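Local structure of O-phospho-L-seryl-tRNA:Cys-tRNA synthase (Methanocaldococcus jannaschii DSM 2661, 5X6B) at residues S50-Q62 and E373-G385. The protein probably converts O-phosphoseryl-tRNA(Cys) to cysteinyl-tRNA(Cys) in a pyridoxal phosphate-dependent reaction. Sequence-based numbering, arbitrary orientation.
Sequences SLTREFINLNPIQ and ELKKRGIGGIRAG
Phe-55 brings the edge of its ring against the backbone where a Schellman motif ends helix 369-375, with the base of the Lys-375 side chain alongside. Ile-379 N lies near the ring plane, 3.4 Å from Phe-55 CD1, and Lys-375 O is 3.4 Å from Phe-55 CE1. Both polar atoms are already engaged in the helix end, Ile-379 N with Leu-374 O and Lys-375 O with the amide of Gly-378, the positive-phi residue of the motif. Phe-55 CG stands beside its own backbone N (chi1 -69°), which turns the ring toward the 375-380 backbone.

From here the two segments run parallel, as strands 56-57 and 379-380. Ile-56 N donates to Gly-378 O (3.0 Å), Gly-380 N returns an almost straight bond to Ile-56 O (2.9 Å, 176° at the hydrogen), and Leu-58 N closes on Gly-380 O (2.9 Å). Asn-57 OD1 accepts from Asn-59 N in an Asx turn, and Gly-381 CA packs beside it. Asn-59 OD1 in turn accepts from Ile-61 N, N-capping the following short helix.

Leu-58 supplies the apolar contact on the Ile-56/Ile-379 side, its CD1 meeting Ile-379 CG2 at 3.7 Å and its CB facing Ile-382 CD1. The N-terminal segment thus joins what is probably the small C-terminal domain of a fold-type I pyridoxal phosphate enzyme: Leu-58 bonds through its backbone to Ser-393, Leu-58 and Ile-379 rest on helix 399-415, and Leu-58 and Ile-382 pack on strand 389-392.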
# COMPACT_ATOMS: atom_id res chain seq x y z
N SER B 50 10.52 0.66 16.10
CA SER B 50 9.44 0.53 17.06
C SER B 50 9.49 -0.84 17.73
O SER B 50 10.57 -1.38 17.98
CB SER B 50 8.09 0.75 16.38
OG SER B 50 8.09 1.99 15.68
N LEU B 51 8.32 -1.39 18.01
CA LEU B 51 8.23 -2.67 18.70
C LEU B 51 7.28 -3.61 17.97
O LEU B 51 6.69 -4.51 18.57
CB LEU B 51 7.77 -2.45 20.14
CG LEU B 51 8.58 -1.46 20.98
CD1 LEU B 51 7.92 -1.20 22.32
CD2 LEU B 51 10.02 -1.95 21.16
N THR B 52 7.15 -3.41 16.66
CA THR B 52 6.14 -4.09 15.86
C THR B 52 6.37 -5.61 15.77
O THR B 52 5.42 -6.37 15.61
CB THR B 52 6.08 -3.51 14.44
OG1 THR B 52 6.15 -2.08 14.51
CG2 THR B 52 4.79 -3.92 13.74
N ARG B 53 7.62 -6.03 15.88
CA ARG B 53 7.95 -7.45 15.76
C ARG B 53 8.35 -8.07 17.09
O ARG B 53 8.70 -9.24 17.15
CB ARG B 53 9.07 -7.65 14.75
CG ARG B 53 8.64 -7.47 13.32
CD ARG B 53 9.84 -7.34 12.43
NE ARG B 53 9.46 -7.01 11.06
CZ ARG B 53 9.03 -5.82 10.67
NH1 ARG B 53 8.71 -5.63 9.40
NH2 ARG B 53 8.92 -4.82 11.53
N GLU B 54 8.28 -7.28 18.15
CA GLU B 54 8.65 -7.75 19.47
C GLU B 54 7.42 -8.15 20.28
O GLU B 54 7.53 -8.61 21.42
CB GLU B 54 9.43 -6.67 20.21
CG GLU B 54 10.57 -6.09 19.40
CD GLU B 54 11.82 -5.88 20.22
OE1 GLU B 54 11.73 -5.92 21.47
OE2 GLU B 54 12.90 -5.69 19.62
N PHE B 55 6.24 -7.98 19.70
CA PHE B 55 5.00 -8.24 20.41
C PHE B 55 3.99 -9.00 19.57
O PHE B 55 3.98 -8.90 18.34
CB PHE B 55 4.37 -6.93 20.88
CG PHE B 55 5.14 -6.24 21.96
CD1 PHE B 55 4.98 -6.60 23.29
CD2 PHE B 55 6.01 -5.21 21.66
CE1 PHE B 55 5.68 -5.96 24.29
CE2 PHE B 55 6.71 -4.56 22.65
CZ PHE B 55 6.55 -4.94 23.97
N ILE B 56 3.15 -9.78 20.25
CA ILE B 56 1.93 -10.27 19.64
C ILE B 56 0.86 -9.20 19.86
O ILE B 56 0.62 -8.77 21.00
CB ILE B 56 1.46 -11.61 20.25
CG1 ILE B 56 2.51 -12.70 20.01
CG2 ILE B 56 0.12 -12.02 19.67
CD1 ILE B 56 2.15 -14.02 20.65
N ASN B 57 0.25 -8.76 18.77
CA ASN B 57 -0.81 -7.76 18.85
C ASN B 57 -2.17 -8.43 18.89
O ASN B 57 -2.54 -9.14 17.95
CB ASN B 57 -0.73 -6.79 17.67
CG ASN B 57 -1.55 -5.54 17.89
OD1 ASN B 57 -2.47 -5.52 18.70
ND2 ASN B 57 -1.22 -4.48 17.15
N LEU B 58 -2.91 -8.20 19.97
CA LEU B 58 -4.22 -8.83 20.15
C LEU B 58 -5.38 -7.93 19.73
O LEU B 58 -6.54 -8.31 19.87
CB LEU B 58 -4.40 -9.26 21.60
CG LEU B 58 -3.48 -10.38 22.09
CD1 LEU B 58 -3.80 -10.74 23.54
CD2 LEU B 58 -3.60 -11.60 21.19
N ASN B 59 -5.07 -6.73 19.23
CA ASN B 59 -6.10 -5.79 18.81
C ASN B 59 -6.89 -6.30 17.61
O ASN B 59 -6.33 -6.54 16.54
CB ASN B 59 -5.47 -4.43 18.48
CG ASN B 59 -6.48 -3.31 18.44
OD1 ASN B 59 -7.63 -3.50 18.04
ND2 ASN B 59 -6.06 -2.12 18.85
N PRO B 60 -8.21 -6.50 17.79
CA PRO B 60 -9.07 -7.08 16.76
C PRO B 60 -9.12 -6.30 15.45
O PRO B 60 -9.34 -6.91 14.40
CB PRO B 60 -10.44 -7.09 17.42
CG PRO B 60 -10.14 -7.16 18.88
CD PRO B 60 -8.91 -6.34 19.07
N ILE B 61 -8.94 -4.98 15.50
CA ILE B 61 -8.94 -4.18 14.28
C ILE B 61 -7.64 -4.39 13.51
O ILE B 61 -7.53 -4.05 12.33
CB ILE B 61 -9.13 -2.67 14.57
CG1 ILE B 61 -7.85 -2.05 15.13
CG2 ILE B 61 -10.30 -2.45 15.53
CD1 ILE B 61 -7.88 -0.54 15.14
N GLN B 62 -6.66 -4.98 14.18
CA GLN B 62 -5.32 -5.15 13.63
C GLN B 62 -5.10 -6.54 13.02
O GLN B 62 -4.35 -6.68 12.05
CB GLN B 62 -4.29 -4.88 14.72
CG GLN B 62 -2.88 -4.69 14.21
CD GLN B 62 -2.79 -3.53 13.24
OE1 GLN B 62 -3.10 -2.38 13.59
NE2 GLN B 62 -2.37 -3.82 12.01
N GLU B 373 1.98 -6.31 32.73
CA GLU B 373 2.29 -7.73 32.85
C GLU B 373 2.29 -8.42 31.49
O GLU B 373 2.98 -9.42 31.30
CB GLU B 373 1.30 -8.42 33.79
CG GLU B 373 1.52 -8.15 35.27
CD GLU B 373 2.89 -8.58 35.76
OE1 GLU B 373 3.35 -9.68 35.37
OE2 GLU B 373 3.52 -7.82 36.52
N LEU B 374 1.52 -7.88 30.55
CA LEU B 374 1.46 -8.43 29.20
C LEU B 374 2.67 -8.01 28.37
O LEU B 374 3.24 -8.82 27.64
CB LEU B 374 0.17 -7.98 28.49
CG LEU B 374 -1.15 -8.65 28.87
CD1 LEU B 374 -2.30 -7.96 28.16
CD2 LEU B 374 -1.14 -10.12 28.53
N LYS B 375 3.05 -6.74 28.49
CA LYS B 375 4.19 -6.21 27.75
C LYS B 375 5.46 -6.91 28.23
O LYS B 375 6.35 -7.22 27.43
CB LYS B 375 4.30 -4.69 27.92
CG LYS B 375 5.71 -4.16 28.07
CD LYS B 375 5.73 -2.83 28.80
CE LYS B 375 7.12 -2.22 28.82
NZ LYS B 375 7.13 -0.92 29.55
N LYS B 376 5.52 -7.17 29.53
CA LYS B 376 6.63 -7.89 30.14
C LYS B 376 6.78 -9.29 29.53
O LYS B 376 7.87 -9.87 29.55
CB LYS B 376 6.43 -7.99 31.66
CG LYS B 376 7.61 -8.54 32.43
CD LYS B 376 7.60 -8.05 33.88
CE LYS B 376 8.88 -8.42 34.61
NZ LYS B 376 8.84 -8.01 36.05
N ARG B 377 5.69 -9.81 28.98
CA ARG B 377 5.72 -11.12 28.34
C ARG B 377 5.51 -11.01 26.84
O ARG B 377 5.11 -11.97 26.18
CB ARG B 377 4.65 -12.03 28.96
CG ARG B 377 4.62 -11.93 30.47
CD ARG B 377 3.88 -13.08 31.12
NE ARG B 377 3.91 -12.96 32.57
CZ ARG B 377 3.71 -13.97 33.41
NH1 ARG B 377 3.75 -13.77 34.72
NH2 ARG B 377 3.48 -15.19 32.94
N GLY B 378 5.79 -9.82 26.30
CA GLY B 378 5.80 -9.62 24.86
C GLY B 378 4.43 -9.64 24.20
O GLY B 378 4.30 -10.07 23.05
N ILE B 379 3.42 -9.15 24.91
CA ILE B 379 2.07 -9.11 24.38
C ILE B 379 1.47 -7.72 24.52
O ILE B 379 1.61 -7.07 25.56
CB ILE B 379 1.15 -10.14 25.07
CG1 ILE B 379 1.73 -11.55 24.97
CG2 ILE B 379 -0.24 -10.11 24.46
CD1 ILE B 379 0.91 -12.59 25.70
N GLY B 380 0.80 -7.25 23.47
CA GLY B 380 0.10 -5.99 23.53
C GLY B 380 -1.19 -6.05 22.73
O GLY B 380 -1.60 -7.12 22.28
N GLY B 381 -1.82 -4.89 22.56
CA GLY B 381 -3.05 -4.83 21.78
C GLY B 381 -4.26 -4.64 22.67
O GLY B 381 -5.37 -4.46 22.18
N ILE B 382 -4.04 -4.69 23.98
CA ILE B 382 -5.10 -4.43 24.95
C ILE B 382 -4.93 -3.02 25.51
O ILE B 382 -3.82 -2.61 25.85
CB ILE B 382 -5.09 -5.45 26.10
CG1 ILE B 382 -4.98 -6.88 25.56
CG2 ILE B 382 -6.34 -5.32 26.96
CD1 ILE B 382 -6.09 -7.27 24.63
N ARG B 383 -6.03 -2.28 25.60
CA ARG B 383 -5.98 -0.92 26.14
C ARG B 383 -5.50 -0.91 27.59
O ARG B 383 -5.97 -1.70 28.40
CB ARG B 383 -7.35 -0.25 26.05
CG ARG B 383 -7.81 0.02 24.63
CD ARG B 383 -9.14 0.75 24.63
NE ARG B 383 -9.09 1.96 25.44
CZ ARG B 383 -10.14 2.72 25.71
NH1 ARG B 383 -11.33 2.41 25.23
NH2 ARG B 383 -10.00 3.81 26.47
N ALA B 384 -4.56 -0.03 27.89
CA ALA B 384 -4.07 0.10 29.26
C ALA B 384 -5.15 0.70 30.15
O ALA B 384 -5.99 1.46 29.68
CB ALA B 384 -2.81 0.96 29.29
N GLY B 385 -5.13 0.32 31.43
CA GLY B 385 -6.06 0.89 32.40
C GLY B 385 -7.41 0.21 32.50
O GLY B 385 -8.13 0.41 33.48